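Local coordinates for protein uronate isomerase (Caulobacter crescentus, PDB 2Q01) that interconverts D-glucuronate with D-fructuronate and D-galacturonate with D-tagaturonate, as an isomerase of the metallo-dependent hydrolase superfamily, at residues Ser47-Asn52 with Ala158-Phe163; Ala183-Gly188 with Pro476-Pro481; Asp204-Arg209 with Leu286-Met291. One frame throughout, in Å; residues are numbered along the deposited sequence.

Interaction 1. Residues Ser47-Asn52 with Ala158-Phe163; sequences SWFATN and ALFDRF
Ser47 O accepts two hydrogen bonds from Thr51 within helix 47-51, the helix that bears Phe49. Thr51 OG1 lies 2.9 Å from Ser47 O and Thr51 N 3.0 Å from it, and the two reach that oxygen from opposite faces of its carbonyl plane, so the single turn is tied by side chain as well as backbone. Across the contact the two phenylalanine rings meet: the ring centroids of Phe49 and Phe160 stand 5.5 Å apart with planes at 71°, a T-shaped pair in which the edge of Phe160 is directed at the face of Phe49. The closest atoms are Phe49 CE2 and Phe160 CD1, at 3.9 Å. With CG anti to the backbone N (chi1 -170°), the Phe160 ring presents CD1 to Phe49, and the two side chains cross at about a right angle. Within this TIM-barrel family the pair joins helix 47-51, which follows strand 37-39, to helix 156-162, which leads into the neighbouring parallel strand 165-169; both rings also rest on Leu168. Beyond the rings, Phe49 O and Asn52 OD1 accept hydrogen bonds from Arg157 NE and Arg157 N, respectively, while Asp161 OD2 lies in plane at the edge of the Phe160 ring.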
loop_
_atom_site.group_PDB
_atom_site.type_symbol
_atom_site.label_atom_id
_atom_site.label_comp_id
_atom_site.label_asym_id
_atom_site.label_seq_id
_atom_site.Cartn_x
_atom_site.Cartn_y
_atom_site.Cartn_z
ATOM N N SER B 47 17.791 27.697 -22.206
ATOM C CA SER B 47 18.634 28.126 -23.320
ATOM C C SER B 47 18.096 27.666 -24.673
ATOM O O SER B 47 18.411 28.272 -25.698
ATOM C CB SER B 47 20.062 27.618 -23.135
ATOM O OG SER B 47 20.145 26.235 -23.417
ATOM N N TRP B 48 17.295 26.600 -24.669
ATOM C CA TRP B 48 16.640 26.099 -25.879
ATOM C C TRP B 48 15.731 27.145 -26.516
ATOM O O TRP B 48 15.650 27.236 -27.736
ATOM C CB TRP B 48 15.818 24.839 -25.586
ATOM C CG TRP B 48 16.615 23.616 -25.205
ATOM C CD1 TRP B 48 17.942 23.380 -25.448
ATOM C CD2 TRP B 48 16.115 22.443 -24.549
ATOM N NE1 TRP B 48 18.300 22.140 -24.970
ATOM C CE2 TRP B 48 17.197 21.544 -24.415
ATOM C CE3 TRP B 48 14.855 22.068 -24.053
ATOM C CZ2 TRP B 48 17.062 20.293 -23.796
ATOM C CZ3 TRP B 48 14.720 20.821 -23.440
ATOM C CH2 TRP B 48 15.818 19.951 -23.318
ATOM N N PHE B 49 15.066 27.939 -25.683
ATOM C CA PHE B 49 14.130 28.953 -26.161
ATOM C C PHE B 49 14.768 30.331 -26.308
ATOM O O PHE B 49 14.234 31.187 -27.013
ATOM C CB PHE B 49 12.894 29.011 -25.255
ATOM C CG PHE B 49 12.283 27.669 -24.997
ATOM C CD1 PHE B 49 12.510 27.006 -23.796
ATOM C CD2 PHE B 49 11.509 27.045 -25.971
ATOM C CE1 PHE B 49 11.961 25.751 -23.563
ATOM C CE2 PHE B 49 10.957 25.791 -25.747
ATOM C CZ PHE B 49 11.184 25.144 -24.541
ATOM N N ALA B 50 15.906 30.542 -25.652
ATOM C CA ALA B 50 16.604 31.819 -25.746
ATOM C C ALA B 50 17.423 31.892 -27.029
ATOM O O ALA B 50 17.464 32.935 -27.688
ATOM C CB ALA B 50 17.483 32.055 -24.523
ATOM N N THR B 51 18.068 30.781 -27.383
ATOM C CA THR B 51 18.863 30.716 -28.607
ATOM C C THR B 51 18.021 30.291 -29.807
ATOM O O THR B 51 18.279 30.727 -30.928
ATOM C CB THR B 51 20.088 29.768 -28.473
ATOM O OG1 THR B 51 19.648 28.407 -28.359
ATOM C CG2 THR B 51 20.940 30.139 -27.262
ATOM N N ASN B 52 17.015 29.453 -29.545
ATOM C CA ASN B 52 16.175 28.800 -30.564
ATOM C C ASN B 52 16.955 27.986 -31.603
ATOM O O ASN B 52 16.609 27.952 -32.784
ATOM C CB ASN B 52 15.188 29.779 -31.215
ATOM C CG ASN B 52 13.944 29.087 -31.748
ATOM O OD1 ASN B 52 13.480 28.091 -31.192
ATOM N ND2 ASN B 52 13.394 29.619 -32.827
ATOM N N ALA B 158 8.946 27.217 -32.010
ATOM C CA ALA B 158 7.876 26.806 -32.918
ATOM C C ALA B 158 7.086 25.627 -32.360
ATOM O O ALA B 158 5.869 25.554 -32.532
ATOM C CB ALA B 158 8.445 26.466 -34.283
ATOM N N LEU B 159 7.791 24.716 -31.693
ATOM C CA LEU B 159 7.182 23.559 -31.040
ATOM C C LEU B 159 6.392 23.959 -29.799
ATOM O O LEU B 159 5.333 23.398 -29.534
ATOM C CB LEU B 159 8.258 22.542 -30.663
ATOM C CG LEU B 159 8.786 21.605 -31.749
ATOM C CD1 LEU B 159 10.089 20.955 -31.299
ATOM C CD2 LEU B 159 7.762 20.546 -32.102
ATOM N N PHE B 160 6.920 24.928 -29.049
ATOM C CA PHE B 160 6.256 25.506 -27.878
ATOM C C PHE B 160 4.877 26.052 -28.240
ATOM O O PHE B 160 3.921 25.892 -27.482
ATOM C CB PHE B 160 7.134 26.625 -27.310
ATOM C CG PHE B 160 6.699 27.153 -25.959
ATOM C CD1 PHE B 160 7.281 26.670 -24.794
ATOM C CD2 PHE B 160 5.751 28.173 -25.855
ATOM C CE1 PHE B 160 6.911 27.168 -23.553
ATOM C CE2 PHE B 160 5.378 28.679 -24.616
ATOM C CZ PHE B 160 5.959 28.176 -23.462
ATOM N N ASP B 161 4.786 26.695 -29.401
ATOM C CA ASP B 161 3.529 27.270 -29.877
ATOM C C ASP B 161 2.564 26.215 -30.416
ATOM O O ASP B 161 1.361 26.279 -30.156
ATOM C CB ASP B 161 3.805 28.343 -30.928
ATOM C CG ASP B 161 4.718 29.439 -30.412
ATOM O OD1 ASP B 161 5.406 30.083 -31.235
ATOM O OD2 ASP B 161 4.755 29.650 -29.179
ATOM N N ARG B 162 3.102 25.243 -31.151
ATOM C CA ARG B 162 2.317 24.136 -31.686
ATOM C C ARG B 162 1.731 23.257 -30.584
ATOM O O ARG B 162 0.624 22.729 -30.730
ATOM C CB ARG B 162 3.164 23.273 -32.622
ATOM C CG ARG B 162 2.333 22.423 -33.575
ATOM C CD ARG B 162 2.814 20.988 -33.624
ATOM N NE ARG B 162 4.069 20.848 -34.359
ATOM C CZ ARG B 162 4.506 19.711 -34.888
ATOM N NH1 ARG B 162 3.791 18.594 -34.779
ATOM N NH2 ARG B 162 5.661 19.694 -35.535
ATOM N N PHE B 163 2.474 23.107 -29.485
ATOM C CA PHE B 163 2.045 22.276 -28.358
ATOM C C PHE B 163 0.989 22.968 -27.492
ATOM O O PHE B 163 0.342 22.321 -26.658
ATOM C CB PHE B 163 3.240 21.863 -27.495
ATOM C CG PHE B 163 4.152 20.839 -28.135
ATOM C CD1 PHE B 163 3.729 20.057 -29.210
ATOM C CD2 PHE B 163 5.433 20.634 -27.625
ATOM C CE1 PHE B 163 4.575 19.110 -29.783
ATOM C CE2 PHE B 163 6.285 19.686 -28.187
ATOM C CZ PHE B 163 5.856 18.922 -29.268
#

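Interaction 2. Residues Ala183-Gly188 with Pro476-Pro481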
loop_
_atom_site.group_PDB
_atom_site.type_symbol
_atom_site.label_atom_id
_atom_site.label_comp_id
_atom_site.label_asym_id
_atom_site.label_seq_id
_atom_site.Cartn_x
_atom_site.Cartn_y
_atom_site.Cartn_z
ATOM N N ALA B 183 16.681 36.620 -21.654
ATOM C CA ALA B 183 16.732 36.664 -23.112
ATOM C C ALA B 183 15.404 36.260 -23.745
ATOM O O ALA B 183 15.065 36.738 -24.827
ATOM C CB ALA B 183 17.853 35.785 -23.627
ATOM N N ILE B 184 14.669 35.381 -23.067
ATOM C CA ILE B 184 13.354 34.937 -23.521
ATOM C C ILE B 184 12.359 36.088 -23.431
ATOM O O ILE B 184 11.612 36.347 -24.379
ATOM C CB ILE B 184 12.852 33.696 -22.730
ATOM C CG1 ILE B 184 13.532 32.423 -23.244
ATOM C CG2 ILE B 184 11.325 33.541 -22.835
ATOM C CD1 ILE B 184 13.484 31.252 -22.265
ATOM N N ARG B 185 12.353 36.780 -22.296
ATOM C CA ARG B 185 11.431 37.892 -22.084
ATOM C C ARG B 185 11.696 39.029 -23.067
ATOM O O ARG B 185 10.766 39.601 -23.636
ATOM C CB ARG B 185 11.533 38.405 -20.646
ATOM C CG ARG B 185 11.608 37.305 -19.599
ATOM C CD ARG B 185 11.296 37.843 -18.211
ATOM N NE ARG B 185 12.452 38.499 -17.607
ATOM C CZ ARG B 185 13.473 37.853 -17.054
ATOM N NH1 ARG B 185 14.483 38.532 -16.528
ATOM N NH2 ARG B 185 13.485 36.527 -17.026
ATOM N N GLU B 186 12.971 39.352 -23.258
ATOM C CA GLU B 186 13.367 40.528 -24.027
ATOM C C GLU B 186 13.092 40.372 -25.521
ATOM O O GLU B 186 12.972 41.369 -26.240
ATOM C CB GLU B 186 14.837 40.852 -23.795
ATOM C CG GLU B 186 15.110 41.568 -22.490
ATOM C CD GLU B 186 16.542 42.034 -22.387
ATOM O OE1 GLU B 186 17.447 41.180 -22.258
ATOM O OE2 GLU B 186 16.760 43.260 -22.443
ATOM N N SER B 187 12.990 39.125 -25.981
ATOM C CA SER B 187 12.690 38.833 -27.383
ATOM C C SER B 187 11.226 39.108 -27.704
ATOM O O SER B 187 10.396 39.219 -26.799
ATOM C CB SER B 187 13.040 37.381 -27.729
ATOM O OG SER B 187 12.122 36.472 -27.149
ATOM N N GLY B 188 10.920 39.207 -28.997
ATOM C CA GLY B 188 9.556 39.470 -29.469
ATOM C C GLY B 188 8.595 38.312 -29.267
ATOM O O GLY B 188 7.379 38.510 -29.211
ATOM N N PRO B 476 2.485 38.230 -16.834
ATOM C CA PRO B 476 3.271 39.443 -16.983
ATOM C C PRO B 476 3.151 40.012 -18.398
ATOM O O PRO B 476 2.720 39.308 -19.316
ATOM C CB PRO B 476 4.702 38.978 -16.693
ATOM C CG PRO B 476 4.618 37.513 -16.347
ATOM C CD PRO B 476 3.329 37.025 -16.886
ATOM N N ASP B 477 3.537 41.276 -18.556
ATOM C CA ASP B 477 3.413 42.001 -19.823
ATOM C C ASP B 477 4.328 41.461 -20.920
ATOM O O ASP B 477 4.031 41.613 -22.106
ATOM C CB ASP B 477 3.695 43.495 -19.614
ATOM C CG ASP B 477 2.825 44.117 -18.528
ATOM O OD1 ASP B 477 2.064 45.058 -18.845
ATOM O OD2 ASP B 477 2.901 43.670 -17.360
ATOM N N TRP B 478 5.432 40.830 -20.517
ATOM C CA TRP B 478 6.439 40.329 -21.456
ATOM C C TRP B 478 6.042 39.050 -22.193
ATOM O O TRP B 478 6.673 38.678 -23.189
ATOM C CB TRP B 478 7.804 40.158 -20.769
ATOM C CG TRP B 478 7.833 39.285 -19.532
ATOM C CD1 TRP B 478 7.844 39.710 -18.236
ATOM C CD2 TRP B 478 7.895 37.845 -19.480
ATOM N NE1 TRP B 478 7.901 38.634 -17.381
ATOM C CE2 TRP B 478 7.932 37.479 -18.117
ATOM C CE3 TRP B 478 7.926 36.831 -20.453
ATOM C CZ2 TRP B 478 7.991 36.143 -17.701
ATOM C CZ3 TRP B 478 7.990 35.507 -20.039
ATOM C CH2 TRP B 478 8.019 35.176 -18.673
ATOM N N ALA B 479 5.009 38.381 -21.688
ATOM C CA ALA B 479 4.466 37.176 -22.308
ATOM C C ALA B 479 3.196 37.487 -23.109
ATOM O O ALA B 479 2.703 38.620 -23.098
ATOM C CB ALA B 479 4.180 36.128 -21.238
ATOM N N ARG B 480 2.669 36.477 -23.798
ATOM C CA ARG B 480 1.378 36.583 -24.476
ATOM C C ARG B 480 0.242 36.701 -23.463
ATOM O O ARG B 480 0.398 36.296 -22.306
ATOM C CB ARG B 480 1.124 35.339 -25.322
ATOM C CG ARG B 480 1.877 35.286 -26.611
ATOM C CD ARG B 480 1.853 33.874 -27.135
ATOM N NE ARG B 480 2.998 33.622 -27.999
ATOM C CZ ARG B 480 3.603 32.449 -28.126
ATOM N NH1 ARG B 480 3.185 31.389 -27.442
ATOM N NH2 ARG B 480 4.640 32.340 -28.940
ATOM N N PRO B 481 -0.903 37.277 -23.882
ATOM C CA PRO B 481 -2.111 37.044 -23.091
ATOM C C PRO B 481 -2.586 35.586 -23.209
ATOM O O PRO B 481 -2.243 34.888 -24.173
ATOM C CB PRO B 481 -3.128 38.013 -23.702
ATOM C CG PRO B 481 -2.641 38.262 -25.082
ATOM C CD PRO B 481 -1.147 38.188 -25.017
#
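The last turn of helix 179-186 approaches an irregular segment at Arg185 and Trp478, whose CA atoms are 5.6 Å apart. Residues Pro476 to Ala479 form a type I beta turn, although its backbone bond from Ala479 N to Pro476 O is weak at 3.4 Å. On the other side the helix gives way to loop at Ser187, where Ser187 OG donates to Ile184 O over 2.8 Å. No hydrogen bond links the two segments; the contact rests on one arginine and one indole.

With CG between the backbone N and the carbonyl carbon (chi1 55°), Trp478 turns one face of its indole to Arg185 and receives the aliphatic part of that side chain over it. Arg185 CB and CG approach Trp478 CD2 and CE3, and Arg185 CD comes within 3.4 Å of Trp478 CE2. Arg185 CD sits 3.5 Å from the centroid of the Trp478 five-membered ring and 16° off the normal, which meets the geometry of a CH-pi contact. Pro476 CG lies 3.3 Å above the opposite face of the Trp478 ring, nearer the rim, so the indole is sandwiched between its own turn and the helix. Further out, Trp478 packs on His192 and Ile194, placing the turn against strand 192-194.

The Arg185 chain bends at chi3, leaving its guanidinium 61° from the ring plane and Arg185 CZ 5.8 Å from the centroid of the Trp478 five-membered ring, so any cation-pi attraction is weak at most. The contact is therefore probably dominated by dispersion and CH-pi attraction of the aliphatic chain, with the guanidinium charge contributing little directly.

Interaction 3. Residues Asp204-Arg209 with Leu286-Met291; sequences DFEDER and LFRAQM
The loop 204-209 comes alongside helix 281-302 at Asp204 and Arg288, whose CA atoms lie 6.3 Å apart. One nitrogen, Arg288 NH2, serves two carboxylates. The bond from Arg288 NH2 to Glu206 OE1 is 3.0 Å long and nearly straight (174° at the hydrogen); the oxygen offers its anti lone pair, and the carboxylate and guanidinium are nearly coplanar. The bond from Arg288 NH2 to Asp204 OD2 is shorter, 2.7 Å, but more bent, and the nitrogen meets that oxygen from above the carboxylate plane. From the opposite face Glu206 N donates to Asp204 OD2 over 3.0 Å, closing an Asx turn, so the same oxygen serves both the loop backbone and the helix. A bend at chi3 (-49°) brings the Arg288 guanidinium round to both acids, while Arg288 NH1 pairs with Glu285 of its own helix. Were Arg288 an alanine, Asp204 and Glu206 would probably lose the cation they share, and the Glu206 carboxylate would be set free to turn.

Beside the charges, Phe205 directs its ring edge at the face of Phe287 in an offset edge-to-face pair, the centroids 5.5 Å apart and the planes at 63°. Phe205 CE1 comes to 3.7 Å of Phe287 CE2, and Phe287 CD2 lies in the plane of the Phe205 ring at its edge. Met291 CG lies over one face of Phe287, 3.6 Å above the plane, and Trp228 and Tyr231 of helix 228-244 also pack on Phe287, so the aromatic half of the contact continues onto helix 228-244. A carboxylate–guanidinium network built on an Asx turn, with an aromatic pair next to it, here ties the loop leading into helix 210-221 to a long helix of this TIM-barrel family protein.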
loop_
_atom_site.group_PDB
_atom_site.type_symbol
_atom_site.label_atom_id
_atom_site.label_comp_id
_atom_site.label_asym_id
_atom_site.label_seq_id
_atom_site.Cartn_x
_atom_site.Cartn_y
_atom_site.Cartn_z
ATOM N N ASP B 204 22.187 21.517 1.330
ATOM C CA ASP B 204 22.723 20.203 1.677
ATOM C C ASP B 204 24.242 20.252 1.735
ATOM O O ASP B 204 24.903 20.381 0.704
ATOM C CB ASP B 204 22.259 19.141 0.676
ATOM C CG ASP B 204 22.443 17.715 1.192
ATOM O OD1 ASP B 204 22.050 16.769 0.473
ATOM O OD2 ASP B 204 22.975 17.530 2.307
ATOM N N PHE B 205 24.786 20.152 2.948
ATOM C CA PHE B 205 26.236 20.086 3.156
ATOM C C PHE B 205 26.829 18.704 2.815
ATOM O O PHE B 205 28.044 18.571 2.650
ATOM C CB PHE B 205 26.599 20.489 4.589
ATOM C CG PHE B 205 26.669 21.980 4.813
ATOM C CD1 PHE B 205 25.566 22.678 5.287
ATOM C CD2 PHE B 205 27.845 22.679 4.572
ATOM C CE1 PHE B 205 25.626 24.056 5.510
ATOM C CE2 PHE B 205 27.913 24.058 4.786
ATOM C CZ PHE B 205 26.799 24.746 5.264
ATOM N N GLU B 206 25.973 17.687 2.709
ATOM C CA GLU B 206 26.396 16.348 2.285
ATOM C C GLU B 206 26.439 16.202 0.760
ATOM O O GLU B 206 26.871 15.167 0.245
ATOM C CB GLU B 206 25.491 15.269 2.890
ATOM C CG GLU B 206 25.771 14.964 4.356
ATOM C CD GLU B 206 24.775 13.984 4.950
ATOM O OE1 GLU B 206 23.565 14.313 5.004
ATOM O OE2 GLU B 206 25.207 12.887 5.368
ATOM N N ASP B 207 25.972 17.229 0.051
ATOM C CA ASP B 207 26.060 17.287 -1.404
ATOM C C ASP B 207 27.521 17.532 -1.752
ATOM O O ASP B 207 28.155 18.409 -1.167
ATOM C CB ASP B 207 25.184 18.424 -1.936
ATOM C CG ASP B 207 24.684 18.181 -3.351
ATOM O OD1 ASP B 207 25.468 17.713 -4.202
ATOM O OD2 ASP B 207 23.497 18.480 -3.613
ATOM N N GLU B 208 28.055 16.751 -2.688
ATOM C CA GLU B 208 29.480 16.833 -3.032
ATOM C C GLU B 208 29.847 18.112 -3.782
ATOM O O GLU B 208 30.977 18.591 -3.687
ATOM C CB GLU B 208 29.959 15.579 -3.790
ATOM C CG GLU B 208 29.518 15.455 -5.258
ATOM C CD GLU B 208 28.089 14.952 -5.434
ATOM O OE1 GLU B 208 27.501 14.416 -4.468
ATOM O OE2 GLU B 208 27.547 15.092 -6.553
ATOM N N ARG B 209 28.873 18.672 -4.496
ATOM C CA ARG B 209 29.081 19.872 -5.299
ATOM C C ARG B 209 28.661 21.153 -4.563
ATOM O O ARG B 209 28.499 22.207 -5.177
ATOM C CB ARG B 209 28.369 19.734 -6.651
ATOM C CG ARG B 209 26.883 19.468 -6.543
ATOM C CD ARG B 209 26.358 18.687 -7.733
ATOM N NE ARG B 209 25.023 18.152 -7.464
ATOM C CZ ARG B 209 23.881 18.799 -7.689
ATOM N NH1 ARG B 209 23.878 20.025 -8.201
ATOM N NH2 ARG B 209 22.730 18.214 -7.400
ATOM N N LEU B 286 19.565 18.293 10.219
ATOM C CA LEU B 286 18.971 19.345 11.033
ATOM C C LEU B 286 18.956 20.673 10.285
ATOM O O LEU B 286 17.987 21.418 10.377
ATOM C CB LEU B 286 19.737 19.506 12.352
ATOM C CG LEU B 286 18.981 19.747 13.672
ATOM C CD1 LEU B 286 19.918 20.311 14.727
ATOM C CD2 LEU B 286 17.751 20.642 13.556
ATOM N N PHE B 287 20.026 20.960 9.546
ATOM C CA PHE B 287 20.113 22.206 8.791
ATOM C C PHE B 287 19.146 22.212 7.619
ATOM O O PHE B 287 18.466 23.206 7.404
ATOM C CB PHE B 287 21.540 22.482 8.324
ATOM C CG PHE B 287 21.720 23.835 7.680
ATOM C CD1 PHE B 287 21.669 25.002 8.444
ATOM C CD2 PHE B 287 21.953 23.940 6.307
ATOM C CE1 PHE B 287 21.843 26.252 7.850
ATOM C CE2 PHE B 287 22.125 25.177 5.704
ATOM C CZ PHE B 287 22.074 26.340 6.475
ATOM N N ARG B 288 19.070 21.098 6.890
ATOM C CA ARG B 288 18.079 20.925 5.819
ATOM C C ARG B 288 16.638 21.053 6.337
ATOM O O ARG B 288 15.792 21.667 5.688
ATOM C CB ARG B 288 18.271 19.579 5.131
ATOM C CG ARG B 288 19.481 19.517 4.220
ATOM C CD ARG B 288 19.488 18.243 3.393
ATOM N NE ARG B 288 19.257 17.047 4.201
ATOM C CZ ARG B 288 20.202 16.197 4.598
ATOM N NH1 ARG B 288 19.876 15.133 5.322
ATOM N NH2 ARG B 288 21.469 16.395 4.268
ATOM N N ALA B 289 16.385 20.482 7.512
ATOM C CA ALA B 289 15.137 20.666 8.245
ATOM C C ALA B 289 14.874 22.123 8.643
ATOM O O ALA B 289 13.774 22.629 8.446
ATOM C CB ALA B 289 15.115 19.764 9.482
ATOM N N GLN B 290 15.880 22.789 9.208
ATOM C CA GLN B 290 15.734 24.184 9.632
ATOM C C GLN B 290 15.517 25.113 8.448
ATOM O O GLN B 290 14.727 26.049 8.525
ATOM C CB GLN B 290 16.941 24.646 10.462
ATOM C CG GLN B 290 16.904 26.129 10.875
ATOM C CD GLN B 290 15.644 26.500 11.641
ATOM O OE1 GLN B 290 15.154 25.730 12.469
ATOM N NE2 GLN B 290 15.116 27.688 11.371
ATOM N N MET B 291 16.204 24.826 7.345
ATOM C CA MET B 291 16.064 25.609 6.120
ATOM C C MET B 291 14.706 25.475 5.434
ATOM O O MET B 291 14.282 26.399 4.750
ATOM C CB MET B 291 17.192 25.298 5.137
ATOM C CG MET B 291 18.549 25.875 5.542
ATOM S SD MET B 291 18.532 27.622 6.023
ATOM C CE MET B 291 18.147 28.375 4.458
#

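Interactions 1 and 2 are neighbours, their centres 13 Å apart on the same side of the chain's centre, and they touch directly: Asp161 OD2 and Arg480 NH2 form a 2.7 Å salt bridge, and Phe49 and Ala50 pack against Ile184 and Ala183. Together they gather helices 47-51, 156-162 and 179-186 and the C-terminal segment 476-481 against strands 165-169 and 192-194 of the three-stranded parallel sheet. Interaction 3 stands apart, its centre 35 Å from that of interaction 1 and 36 Å from that of interaction 2. Along the chain interaction 1 closes first, and interaction 3 is nested within the loop closed by interaction 2, which brings the C-terminal region back to the barrel's early part.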